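Local coordinates for 35 kDa hemin binding protein (Porphyromonas gingivalis, PDB 5Y1A) that is named for hemin binding, is a cargo of the type IX secretion system and probably acts through a thioredoxin-like domain, at residues V38-F43 / V73-V78; I62-D67 / A126-K131; G141-E146 / I263-Q268; M189-P194 / Y202-T207. All coordinates share one frame; numbering follows the deposited sequence. Where two conformers were deposited one is given.

Interaction 1. Residues V38-F43 / V73-V78; sequences VVLEVF and VFQTFV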
loop_
_atom_site.group_PDB
_atom_site.type_symbol
_atom_site.label_atom_id
_atom_site.label_comp_id
_atom_site.label_asym_id
_atom_site.label_seq_id
_atom_site.Cartn_x
_atom_site.Cartn_y
_atom_site.Cartn_z
ATOM N N VAL A 38 15.284 2.396 3.308
ATOM C CA VAL A 38 15.188 3.571 2.460
ATOM C C VAL A 38 13.877 3.511 1.702
ATOM O O VAL A 38 13.539 2.480 1.147
ATOM C CB VAL A 38 16.381 3.645 1.482
ATOM C CG1 VAL A 38 16.057 4.624 0.293
ATOM C CG2 VAL A 38 17.615 4.145 2.199
ATOM N N VAL A 39 13.141 4.621 1.707
ATOM C CA VAL A 39 11.936 4.789 0.887
ATOM C C VAL A 39 12.263 5.661 -0.322
ATOM O O VAL A 39 12.918 6.692 -0.192
ATOM C CB VAL A 39 10.796 5.457 1.738
ATOM C CG1 VAL A 39 9.588 5.840 0.869
ATOM C CG2 VAL A 39 10.384 4.536 2.884
ATOM N N LEU A 40 11.826 5.230 -1.502
ATOM C CA LEU A 40 11.916 6.057 -2.708
ATOM C C LEU A 40 10.493 6.416 -3.080
ATOM O O LEU A 40 9.623 5.541 -3.047
ATOM C CB LEU A 40 12.585 5.283 -3.856
ATOM C CG LEU A 40 13.963 4.654 -3.557
ATOM C CD1 LEU A 40 14.530 4.015 -4.833
ATOM C CD2 LEU A 40 14.922 5.715 -3.003
ATOM N N GLU A 41 10.238 7.701 -3.349
ATOM C CA GLU A 41 8.953 8.137 -3.936
ATOM C C GLU A 41 9.242 8.605 -5.347
ATOM O O GLU A 41 9.995 9.551 -5.544
ATOM C CB GLU A 41 8.276 9.221 -3.054
ATOM C CG GLU A 41 7.817 8.598 -1.718
ATOM C CD GLU A 41 7.400 9.632 -0.694
ATOM O OE1 GLU A 41 8.261 10.463 -0.357
ATOM O OE2 GLU A 41 6.225 9.612 -0.246
ATOM N N VAL A 42 8.680 7.884 -6.325
ATOM C CA VAL A 42 8.895 8.174 -7.733
ATOM C C VAL A 42 7.654 8.802 -8.352
ATOM O O VAL A 42 6.527 8.314 -8.174
ATOM C CB VAL A 42 9.201 6.894 -8.523
ATOM C CG1 VAL A 42 9.587 7.257 -10.012
ATOM C CG2 VAL A 42 10.273 6.087 -7.777
ATOM N N PHE A 43 7.876 9.868 -9.120
ATOM C CA PHE A 43 6.773 10.664 -9.683
ATOM C C PHE A 43 6.630 10.378 -11.168
ATOM O O PHE A 43 7.573 10.530 -11.937
ATOM C CB PHE A 43 7.031 12.143 -9.362
ATOM C CG PHE A 43 7.377 12.341 -7.922
ATOM C CD1 PHE A 43 6.470 11.973 -6.920
ATOM C CD2 PHE A 43 8.635 12.821 -7.547
ATOM C CE1 PHE A 43 6.843 12.069 -5.557
ATOM C CE2 PHE A 43 8.998 12.931 -6.185
ATOM C CZ PHE A 43 8.097 12.573 -5.206
ATOM N N VAL A 73 15.339 -1.437 0.504
ATOM C CA VAL A 73 14.862 -0.308 -0.329
ATOM C C VAL A 73 13.398 -0.546 -0.702
ATOM O O VAL A 73 13.064 -1.552 -1.334
ATOM C CB VAL A 73 15.707 -0.096 -1.621
ATOM C CG1 VAL A 73 15.167 1.090 -2.424
ATOM C CG2 VAL A 73 17.164 0.127 -1.254
ATOM N N PHE A 74 12.528 0.380 -0.310
ATOM C CA PHE A 74 11.091 0.227 -0.553
ATOM C C PHE A 74 10.674 1.295 -1.555
ATOM O O PHE A 74 10.558 2.460 -1.182
ATOM C CB PHE A 74 10.289 0.409 0.746
ATOM C CG PHE A 74 10.725 -0.497 1.875
ATOM C CD1 PHE A 74 11.094 -1.832 1.638
ATOM C CD2 PHE A 74 10.757 -0.021 3.185
ATOM C CE1 PHE A 74 11.516 -2.650 2.708
ATOM C CE2 PHE A 74 11.148 -0.838 4.248
ATOM C CZ PHE A 74 11.511 -2.161 4.002
ATOM N N GLN A 75 10.460 0.901 -2.812
ATOM C CA GLN A 75 10.030 1.840 -3.849
ATOM C C GLN A 75 8.535 2.133 -3.779
ATOM O O GLN A 75 7.725 1.287 -3.377
ATOM C CB GLN A 75 10.300 1.278 -5.250
ATOM C CG GLN A 75 11.713 0.872 -5.571
ATOM C CD GLN A 75 11.757 0.187 -6.942
ATOM O OE1 GLN A 75 11.584 0.839 -7.966
ATOM N NE2 GLN A 75 11.963 -1.125 -6.951
ATOM N N THR A 76 8.172 3.359 -4.146
ATOM C CA THR A 76 6.769 3.716 -4.343
ATOM C C THR A 76 6.661 4.605 -5.583
ATOM O O THR A 76 7.565 5.403 -5.834
ATOM C CB THR A 76 6.179 4.472 -3.146
ATOM O OG1 THR A 76 6.820 5.744 -3.024
ATOM C CG2 THR A 76 6.350 3.703 -1.853
ATOM N N PHE A 77 5.602 4.414 -6.375
ATOM C CA PHE A 77 5.356 5.224 -7.571
ATOM C C PHE A 77 4.061 5.974 -7.340
ATOM O O PHE A 77 3.030 5.357 -7.048
ATOM C CB PHE A 77 5.265 4.360 -8.830
ATOM C CG PHE A 77 6.599 3.808 -9.264
ATOM C CD1 PHE A 77 7.279 4.370 -10.354
ATOM C CD2 PHE A 77 7.187 2.741 -8.567
ATOM C CE1 PHE A 77 8.555 3.896 -10.739
ATOM C CE2 PHE A 77 8.443 2.241 -8.951
ATOM C CZ PHE A 77 9.138 2.815 -10.037
ATOM N N VAL A 78 4.122 7.298 -7.497
ATOM C CA VAL A 78 2.999 8.192 -7.215
ATOM C C VAL A 78 2.585 8.799 -8.546
ATOM O O VAL A 78 3.388 9.468 -9.204
ATOM C CB VAL A 78 3.421 9.334 -6.262
ATOM C CG1 VAL A 78 2.255 10.298 -6.049
ATOM C CG2 VAL A 78 3.910 8.781 -4.894
#

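Interaction 2. Residues I62-D67 / A126-K131; sequences IEMLDD and APIAIK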
loop_
_atom_site.group_PDB
_atom_site.type_symbol
_atom_site.label_atom_id
_atom_site.label_comp_id
_atom_site.label_asym_id
_atom_site.label_seq_id
_atom_site.Cartn_x
_atom_site.Cartn_y
_atom_site.Cartn_z
ATOM N N ILE A 62 18.961 -0.661 -7.997
ATOM C CA ILE A 62 18.692 -1.538 -6.862
ATOM C C ILE A 62 19.464 -2.849 -7.007
ATOM O O ILE A 62 20.053 -3.324 -6.049
ATOM C CB ILE A 62 17.182 -1.736 -6.653
ATOM C CG1 ILE A 62 16.585 -0.374 -6.233
ATOM C CG2 ILE A 62 16.873 -2.857 -5.596
ATOM C CD1 ILE A 62 15.090 -0.354 -6.013
ATOM N N GLU A 63 19.480 -3.402 -8.209
ATOM C CA GLU A 63 20.184 -4.662 -8.429
ATOM C C GLU A 63 21.707 -4.516 -8.362
ATOM O O GLU A 63 22.423 -5.523 -8.352
ATOM C CB GLU A 63 19.721 -5.308 -9.733
ATOM C CG GLU A 63 18.275 -5.851 -9.678
ATOM C CD GLU A 63 17.974 -6.649 -8.413
ATOM O OE1 GLU A 63 17.030 -6.276 -7.681
ATOM O OE2 GLU A 63 18.696 -7.638 -8.142
ATOM N N MET A 64 22.183 -3.269 -8.290
ATOM C CA MET A 64 23.619 -2.951 -8.138
ATOM C C MET A 64 24.031 -2.885 -6.671
ATOM O O MET A 64 25.220 -2.895 -6.358
ATOM C CB MET A 64 23.966 -1.633 -8.823
ATOM C CG MET A 64 23.970 -1.642 -10.355
ATOM S SD MET A 64 24.397 -0.026 -11.040
ATOM C CE MET A 64 26.202 -0.125 -11.062
ATOM N N LEU A 65 23.047 -2.824 -5.770
ATOM C CA LEU A 65 23.319 -2.760 -4.344
ATOM C C LEU A 65 23.799 -4.105 -3.811
ATOM O O LEU A 65 23.348 -5.160 -4.268
ATOM C CB LEU A 65 22.048 -2.367 -3.567
ATOM C CG LEU A 65 21.414 -1.009 -3.862
ATOM C CD1 LEU A 65 20.028 -0.962 -3.215
ATOM C CD2 LEU A 65 22.310 0.100 -3.296
ATOM N N ASP A 66 24.689 -4.050 -2.819
ATOM C CA ASP A 66 25.008 -5.215 -2.000
ATOM C C ASP A 66 23.711 -5.872 -1.528
ATOM O O ASP A 66 22.720 -5.182 -1.260
ATOM C CB ASP A 66 25.858 -4.806 -0.786
ATOM C CG ASP A 66 27.276 -4.367 -1.163
ATOM O OD1 ASP A 66 27.745 -4.682 -2.283
ATOM O OD2 ASP A 66 27.932 -3.705 -0.322
ATOM N N ASP A 67 23.700 -7.201 -1.521
ATOM C CA ASP A 67 22.459 -7.961 -1.394
ATOM C C ASP A 67 21.696 -7.687 -0.095
ATOM O O ASP A 67 20.485 -7.920 -0.025
ATOM C CB ASP A 67 22.729 -9.458 -1.576
ATOM C CG ASP A 67 23.105 -9.820 -3.009
ATOM O OD1 ASP A 67 23.125 -11.029 -3.327
ATOM O OD2 ASP A 67 23.376 -8.904 -3.821
ATOM N N ALA A 126 21.768 7.916 -14.475
ATOM C CA ALA A 126 22.176 6.539 -14.739
ATOM C C ALA A 126 22.001 5.678 -13.488
ATOM O O ALA A 126 21.997 6.197 -12.366
ATOM C CB ALA A 126 23.641 6.493 -15.226
ATOM N N PRO A 127 21.847 4.351 -13.661
ATOM C CA PRO A 127 21.721 3.481 -12.495
ATOM C C PRO A 127 22.777 3.712 -11.410
ATOM O O PRO A 127 22.440 3.685 -10.235
ATOM C CB PRO A 127 21.858 2.075 -13.097
ATOM C CG PRO A 127 21.221 2.235 -14.450
ATOM C CD PRO A 127 21.749 3.587 -14.922
ATOM N N ILE A 128 24.038 3.965 -11.779
ATOM C CA ILE A 128 25.047 4.209 -10.732
ATOM C C ILE A 128 24.769 5.503 -9.928
ATOM O O ILE A 128 24.984 5.540 -8.723
ATOM C CB ILE A 128 26.521 4.196 -11.267
ATOM C CG1 ILE A 128 27.511 4.223 -10.088
ATOM C CG2 ILE A 128 26.780 5.367 -12.227
ATOM C CD1 ILE A 128 27.453 2.991 -9.203
ATOM N N ALA A 129 24.264 6.531 -10.600
ATOM C CA ALA A 129 23.964 7.810 -9.942
ATOM C C ALA A 129 22.774 7.609 -9.004
ATOM O O ALA A 129 22.770 8.104 -7.876
ATOM C CB ALA A 129 23.681 8.871 -10.964
ATOM N N ILE A 130 21.778 6.858 -9.468
ATOM C CA ILE A 130 20.661 6.470 -8.603
ATOM C C ILE A 130 21.157 5.660 -7.401
ATOM O O ILE A 130 20.766 5.928 -6.261
ATOM C CB ILE A 130 19.584 5.668 -9.373
ATOM C CG1 ILE A 130 19.067 6.451 -10.589
ATOM C CG2 ILE A 130 18.478 5.220 -8.399
ATOM C CD1 ILE A 130 18.333 5.551 -11.622
ATOM N N LYS A 131 22.023 4.672 -7.642
ATOM C CA LYS A 131 22.568 3.878 -6.543
ATOM C C LYS A 131 23.242 4.766 -5.481
ATOM O O LYS A 131 23.036 4.581 -4.277
ATOM C CB LYS A 131 23.579 2.857 -7.075
ATOM C CG LYS A 131 23.920 1.800 -6.047
ATOM C CD LYS A 131 25.231 1.132 -6.332
ATOM C CE LYS A 131 25.733 0.465 -5.060
ATOM N NZ LYS A 131 27.214 0.262 -5.148
#

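Interaction 3. Residues G141-E146 / I263-Q268; sequences GTAPAE and IINAGQ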
loop_
_atom_site.group_PDB
_atom_site.type_symbol
_atom_site.label_atom_id
_atom_site.label_comp_id
_atom_site.label_asym_id
_atom_site.label_seq_id
_atom_site.Cartn_x
_atom_site.Cartn_y
_atom_site.Cartn_z
ATOM N N GLY A 141 23.801 3.445 7.835
ATOM C CA GLY A 141 22.986 2.232 7.923
ATOM C C GLY A 141 22.059 2.162 9.130
ATOM O O GLY A 141 21.323 1.186 9.292
ATOM N N THR A 142 22.102 3.196 9.971
ATOM C CA THR A 142 21.295 3.236 11.182
ATOM C C THR A 142 20.285 4.386 11.161
ATOM O O THR A 142 20.411 5.345 10.400
ATOM C CB THR A 142 22.150 3.393 12.467
ATOM O OG1 THR A 142 22.600 4.744 12.577
ATOM C CG2 THR A 142 23.341 2.449 12.461
ATOM N N ALA A 143 19.321 4.312 12.057
ATOM C CA ALA A 143 18.236 5.289 12.089
ATOM C C ALA A 143 17.732 5.396 13.521
ATOM O O ALA A 143 17.820 4.417 14.289
ATOM C CB ALA A 143 17.122 4.837 11.150
ATOM N N PRO A 144 17.230 6.581 13.916
ATOM C CA PRO A 144 16.711 6.800 15.266
ATOM C C PRO A 144 15.231 6.424 15.464
ATOM O O PRO A 144 14.638 6.818 16.448
ATOM C CB PRO A 144 16.905 8.304 15.446
ATOM C CG PRO A 144 16.654 8.844 14.097
ATOM C CD PRO A 144 17.260 7.847 13.139
ATOM N N ALA A 145 14.655 5.675 14.522
ATOM C CA ALA A 145 13.302 5.128 14.684
ATOM C C ALA A 145 13.214 3.799 13.974
ATOM O O ALA A 145 14.060 3.478 13.122
ATOM C CB ALA A 145 12.239 6.110 14.151
ATOM N N GLU A 146 12.195 3.018 14.334
ATOM C CA GLU A 146 11.927 1.754 13.669
ATOM C C GLU A 146 10.417 1.598 13.630
ATOM O O GLU A 146 9.705 2.074 14.535
ATOM C CB GLU A 146 12.589 0.605 14.443
ATOM C CG GLU A 146 12.166 -0.798 14.090
ATOM C CD GLU A 146 12.737 -1.796 15.078
ATOM O OE1 GLU A 146 12.024 -2.165 16.048
ATOM O OE2 GLU A 146 13.911 -2.181 14.882
ATOM N N ILE A 263 12.081 11.270 5.742
ATOM C CA ILE A 263 11.595 9.994 6.245
ATOM C C ILE A 263 12.718 9.402 7.100
ATOM O O ILE A 263 13.874 9.298 6.656
ATOM C CB ILE A 263 11.204 9.059 5.084
ATOM C CG1 ILE A 263 10.149 9.754 4.187
ATOM C CG2 ILE A 263 10.720 7.717 5.648
ATOM C CD1 ILE A 263 9.652 8.901 2.981
ATOM N N ILE A 264 12.354 9.040 8.328
ATOM C CA ILE A 264 13.307 8.626 9.327
ATOM C C ILE A 264 13.562 7.104 9.197
ATOM O O ILE A 264 14.730 6.659 9.173
ATOM C CB ILE A 264 12.798 9.001 10.722
ATOM C CG1 ILE A 264 12.690 10.528 10.851
ATOM C CG2 ILE A 264 13.746 8.452 11.820
ATOM C CD1 ILE A 264 11.695 10.988 11.962
ATOM N N ASN A 265 12.487 6.314 9.178
ATOM C CA ASN A 265 12.625 4.894 8.859
ATOM C C ASN A 265 11.309 4.326 8.356
ATOM O O ASN A 265 10.275 5.000 8.394
ATOM C CB ASN A 265 13.118 4.098 10.068
ATOM C CG ASN A 265 14.025 2.934 9.676
ATOM O OD1 ASN A 265 14.135 2.550 8.495
ATOM N ND2 ASN A 265 14.681 2.365 10.669
ATOM N N ALA A 266 11.355 3.093 7.864
ATOM C CA ALA A 266 10.186 2.502 7.199
ATOM C C ALA A 266 10.158 1.001 7.461
ATOM O O ALA A 266 11.189 0.401 7.783
ATOM C CB ALA A 266 10.299 2.723 5.727
ATOM N N GLY A 267 8.984 0.410 7.272
ATOM C CA GLY A 267 8.816 -1.042 7.309
ATOM C C GLY A 267 7.812 -1.414 6.217
ATOM O O GLY A 267 6.986 -0.594 5.808
ATOM N N GLN A 268 7.882 -2.651 5.734
ATOM C CA GLN A 268 6.996 -3.073 4.644
ATOM C C GLN A 268 6.769 -4.569 4.701
ATOM O O GLN A 268 7.702 -5.344 4.960
ATOM C CB GLN A 268 7.591 -2.704 3.282
ATOM C CG GLN A 268 6.702 -3.045 2.098
ATOM C CD GLN A 268 7.371 -2.715 0.806
ATOM O OE1 GLN A 268 7.518 -1.544 0.450
ATOM N NE2 GLN A 268 7.810 -3.744 0.100
#

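Interaction 4. Residues M189-P194 / Y202-T207; sequences MKPINP and YLHQHT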
loop_
_atom_site.group_PDB
_atom_site.type_symbol
_atom_site.label_atom_id
_atom_site.label_comp_id
_atom_site.label_asym_id
_atom_site.label_seq_id
_atom_site.Cartn_x
_atom_site.Cartn_y
_atom_site.Cartn_z
ATOM N N MET A 189 0.674 -4.568 -11.927
ATOM C CA MET A 189 -0.573 -3.885 -12.126
ATOM C C MET A 189 -0.765 -3.504 -13.576
ATOM O O MET A 189 0.075 -2.833 -14.159
ATOM C CB MET A 189 -0.611 -2.606 -11.261
ATOM C CG MET A 189 -1.875 -1.777 -11.451
ATOM S SD MET A 189 -1.833 -0.182 -10.504
ATOM C CE MET A 189 -3.452 0.421 -10.900
ATOM N N LYS A 190 -1.894 -3.903 -14.150
ATOM C CA LYS A 190 -2.224 -3.468 -15.502
ATOM C C LYS A 190 -2.497 -1.959 -15.496
ATOM O O LYS A 190 -3.297 -1.490 -14.684
ATOM C CB LYS A 190 -3.459 -4.206 -16.043
ATOM C CG LYS A 190 -3.783 -3.799 -17.488
ATOM C CD LYS A 190 -4.814 -4.736 -18.138
ATOM C CE LYS A 190 -4.892 -4.511 -19.655
ATOM N NZ LYS A 190 -6.199 -5.032 -20.216
ATOM N N PRO A 191 -1.815 -1.197 -16.369
ATOM C CA PRO A 191 -2.111 0.239 -16.451
ATOM C C PRO A 191 -3.586 0.524 -16.751
ATOM O O PRO A 191 -4.272 -0.316 -17.358
ATOM C CB PRO A 191 -1.226 0.707 -17.611
ATOM C CG PRO A 191 -0.063 -0.236 -17.579
ATOM C CD PRO A 191 -0.704 -1.569 -17.269
ATOM N N ILE A 192 -4.070 1.687 -16.307
ATOM C CA ILE A 192 -5.474 2.069 -16.501
ATOM C C ILE A 192 -5.691 2.428 -17.980
ATOM O O ILE A 192 -6.669 1.993 -18.602
ATOM C CB ILE A 192 -5.893 3.251 -15.566
ATOM C CG1 ILE A 192 -5.880 2.829 -14.074
ATOM C CG2 ILE A 192 -7.228 3.875 -16.023
ATOM C CD1 ILE A 192 -6.713 1.582 -13.704
ATOM N N ASN A 193 -4.765 3.214 -18.520
ATOM C CA ASN A 193 -4.609 3.438 -19.957
ATOM C C ASN A 193 -3.211 2.970 -20.342
ATOM O O ASN A 193 -2.300 3.010 -19.493
ATOM C CB ASN A 193 -4.780 4.934 -20.262
ATOM C CG ASN A 193 -6.136 5.460 -19.827
ATOM O OD1 ASN A 193 -6.245 6.267 -18.891
ATOM N ND2 ASN A 193 -7.188 4.985 -20.496
ATOM N N PRO A 194 -3.010 2.501 -21.596
ATOM C CA PRO A 194 -1.669 1.992 -21.918
ATOM C C PRO A 194 -0.549 2.968 -21.581
ATOM O O PRO A 194 -0.659 4.179 -21.839
ATOM C CB PRO A 194 -1.745 1.719 -23.426
ATOM C CG PRO A 194 -3.187 1.326 -23.617
ATOM C CD PRO A 194 -3.941 2.314 -22.728
ATOM N N TYR A 202 4.178 -4.794 -20.356
ATOM C CA TYR A 202 4.569 -3.883 -19.265
ATOM C C TYR A 202 3.514 -3.899 -18.168
ATOM O O TYR A 202 2.300 -3.951 -18.447
ATOM C CB TYR A 202 4.794 -2.448 -19.784
ATOM C CG TYR A 202 4.854 -1.402 -18.655
ATOM C CD1 TYR A 202 6.080 -0.992 -18.114
ATOM C CD2 TYR A 202 3.681 -0.880 -18.109
ATOM C CE1 TYR A 202 6.141 -0.037 -17.057
ATOM C CE2 TYR A 202 3.719 0.058 -17.058
ATOM C CZ TYR A 202 4.935 0.458 -16.532
ATOM O OH TYR A 202 4.919 1.358 -15.493
ATOM N N LEU A 203 3.978 -3.833 -16.916
ATOM C CA LEU A 203 3.094 -3.670 -15.754
ATOM C C LEU A 203 3.660 -2.618 -14.801
ATOM O O LEU A 203 4.870 -2.489 -14.666
ATOM C CB LEU A 203 2.948 -4.995 -14.971
ATOM C CG LEU A 203 2.265 -6.126 -15.776
ATOM C CD1 LEU A 203 2.460 -7.460 -15.062
ATOM C CD2 LEU A 203 0.807 -5.847 -16.073
ATOM N N HIS A 204 2.779 -1.890 -14.115
ATOM C CA HIS A 204 3.255 -0.996 -13.048
ATOM C C HIS A 204 3.716 -1.847 -11.873
ATOM O O HIS A 204 3.245 -2.978 -11.695
ATOM C CB HIS A 204 2.144 -0.036 -12.581
ATOM C CG HIS A 204 1.722 0.951 -13.614
ATOM N ND1 HIS A 204 0.402 1.279 -13.838
ATOM C CD2 HIS A 204 2.446 1.678 -14.493
ATOM C CE1 HIS A 204 0.341 2.184 -14.800
ATOM N NE2 HIS A 204 1.568 2.443 -15.209
ATOM N N GLN A 205 4.661 -1.327 -11.082
ATOM C CA GLN A 205 5.085 -1.994 -9.859
ATOM C C GLN A 205 5.114 -0.996 -8.699
ATOM O O GLN A 205 5.308 0.194 -8.935
ATOM C CB GLN A 205 6.501 -2.552 -10.021
ATOM C CG GLN A 205 6.658 -3.534 -11.151
ATOM C CD GLN A 205 5.848 -4.794 -10.973
ATOM O OE1 GLN A 205 5.366 -5.085 -9.873
ATOM N NE2 GLN A 205 5.729 -5.585 -12.056
ATOM N N HIS A 206 4.932 -1.491 -7.476
ATOM C CA HIS A 206 5.127 -0.693 -6.257
ATOM C C HIS A 206 4.306 0.615 -6.331
ATOM O O HIS A 206 4.777 1.677 -5.937
ATOM C CB HIS A 206 6.629 -0.369 -6.062
ATOM C CG HIS A 206 7.535 -1.535 -6.316
ATOM N ND1 HIS A 206 7.496 -2.683 -5.554
ATOM C CD2 HIS A 206 8.502 -1.733 -7.251
ATOM C CE1 HIS A 206 8.398 -3.541 -6.007
ATOM N NE2 HIS A 206 9.007 -2.997 -7.045
ATOM N N THR A 207 3.063 0.513 -6.809
ATOM C CA THR A 207 2.297 1.712 -7.177
ATOM C C THR A 207 1.319 2.096 -6.056
ATOM O O THR A 207 0.539 1.271 -5.587
ATOM C CB THR A 207 1.610 1.456 -8.516
ATOM O OG1 THR A 207 2.638 1.278 -9.505
ATOM C CG2 THR A 207 0.688 2.621 -8.935
#

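Interaction 1. Residues V38-F43 / V73-V78
V42 and F77 rise from neighbouring strands on the same face of the sheet and run side by side, the valine lying over the flat of the ring. CB of V42 sits 4.0 Å from the F77 ring centroid, a CH-pi contact displaced toward the rim. CG1 of V42, placed anti to the backbone N (chi1 -174°), extends this overlap and comes within 3.6 Å of F77 CE1. On that face L40 also leans across V73, L40 CD1 to V73 CG1 at 3.8 Å. The other face carries E41 with T76 and F43 with V78. There V78 meets the F43 ring at its edge, its CB 4.1 Å from F43 CD1.

T76 binds twice to one acceptor. Its chi1 of 66° puts OG1 between the backbone N and the carbonyl carbon, from where OG1 donates to L40 O at 2.8 Å, in the carbonyl plane and on a lone pair. T76 N gives the same oxygen a second bond, tilted from that plane. Beside it E41 CG packs 3.3 Å from T76 OG1, while the E41 carboxylate is held beyond the two strands by a salt bridge with R114 and a hydrogen bond with Y183.

The backbone register is unbroken from V38 opposite V73 to F43 opposite V78. The strand directions differ by only 24°, and the bonds alternate as in a parallel pair, V78 N to V42 O at 2.7 Å among them. With helix 51-63 linking the strands and packing on L40, V42 and Q75, this is the beta-alpha-beta crossover at the core of the thioredoxin fold.

Interaction 2. Residues I62-D67 / A126-K131
M64, near the C-terminal end of helix 51-63, reaches toward the first turn of helix 127-138, and nearly every step of its side chain meets something. At its root, M64 CB lies against the aliphatic shaft of K131, 3.9 Å from CD. Beyond CG the sulfur arrives beside the proline ring, with M64 SD 3.9 Å from P127 CB, the two side chains slanting past each other. The chain then bends at its last torsion (chi3 86°), which turns the methyl to I128: M64 CE and I128 CD1 are 3.8 Å apart, and these side chains cross at about a right angle.

K131 supplies the counterpart. Its extended chain slides past L65 in the opposite direction, K131 CG 3.6 Å from L65 CD2, and its CE comes within 3.6 Å of M64 O. The ammonium makes no hydrogen bond across the contact, and D66 OD1 stays 5.7 Å from K131 NZ, so any attraction there would be long-range. The contact is thus mainly van der Waals packing, the lysine taking part largely through its methylenes.

M64 and I128 lie on the surface, whereas L65 is buried and turns to V73 and M135. Further in, I130 packs on R57, I58 and A61 of helix 51-63. Two helices laid together against one side of the central sheet, the first of them the helix that follows the first core strand, are typical of the thioredoxin fold.

Interaction 3. Residues G141-E146 / I263-Q268
I264 and N265 both point toward the 141-146 segment, because a classic beta bulge in their strand, opposite strand 245-252, brings two consecutive residues to the same side. I264 provides the close apolar half. I264 CG2, anti to the backbone N, touches both A145 CB (3.6 Å) and P144 CG (3.7 Å), the proline and isoleucine side chains crossing at about a right angle. A143 completes this part, its CB 3.6 Å from I264 O and 3.5 Å from N265 ND2.

N265 provides the polar half. ND2 donates to A145 O at 2.8 Å, almost straight (168° at the hydrogen), with that oxygen only 2° out of the amide plane and ND2 tilted 20° from the carbonyl plane.

The contact thins out at E146. Its CB points away, its CA is no nearer than 4.1 Å to N265 ND2; E146 is partly exposed, and its carboxylate bonds to N148.

Strand 34-44 adds further partners: K35 O accepts from ND2, and N37 N donates to OD1, which also takes a weak bond from A266 N. A buried amide held on both its nitrogen and its oxygen cannot easily turn, and the donor pattern fixes which end is which. The chemistry implies a directional polar junction: N265 ties strand 263-270 to strand 145-153 and, through K35 and N37, to strand 34-44 of the thioredoxin-like sheet, with methyl packing alongside.

Interaction 4. Residues M189-P194 / Y202-T207
H204 sets CG anti to its carbonyl carbon (chi1 -66°), which carries the imidazole over to P191, while M189 places CG on the far side from its own N (chi1 177°) and stretches out past the histidine. The proline lies on the ring: P191 CG is 4.0 Å from the H204 centroid and 22° off its normal, a CH-pi contact offset toward the rim, and P191 CB is 3.5 Å from H204 CE1. The same proline CG also touches the edge of a second ring, 3.8 Å from Y202 CE2 and close to the tyrosine plane. The sulfur of M189 approaches H204 differently, at the edge and 5.3 Å from the centroid, and M189 SD lies 4.1 Å from T207 CG2.

Two backbone bonds tie the two arms of this loop together. M189 N donates to H204 O at 3.0 Å, practically straight, and H204 N returns to M189 O at 2.9 Å. Together they make one antiparallel, hydrogen-bonded bridge within the long connection between the adjacent strands 179-186 and 207-220, the loop of a beta hairpin. At its end H206 and T207 both face K186 in a G1 beta bulge, where regular pairing starts.

L203 packs on the backbone, its CD2 3.6 Å from M189 O. H204 also meets H79 edge-to-face. NE2 of H204 is hydrogen-bonded to Q195 OE1, whereas ND1 is buried without a polar partner, consistent with a neutral ring protonated at NE2.

Overall arrangement
Interaction 1 is the centre to which the others attach. Interaction 2 meets one face of its sheet, where Q75 NE2 lies 3.4 Å from I62 CD1. Interaction 3 meets the other, V39 CG2 being 3.4 Å from A266 CB. Interaction 4 joins the edge of strand 73-79 through a probable hydrogen bond, F77 N to H206 O at 2.9 Å. The remaining pairs do not touch; interactions 3 and 4 have centres about 28 Å apart, although 4 is nested in the loop that 3 closes. V42 of interaction 1 and Y202 of interaction 4 lie near, without touching, C48 and C51, a pattern resembling the thioredoxin CxxC site.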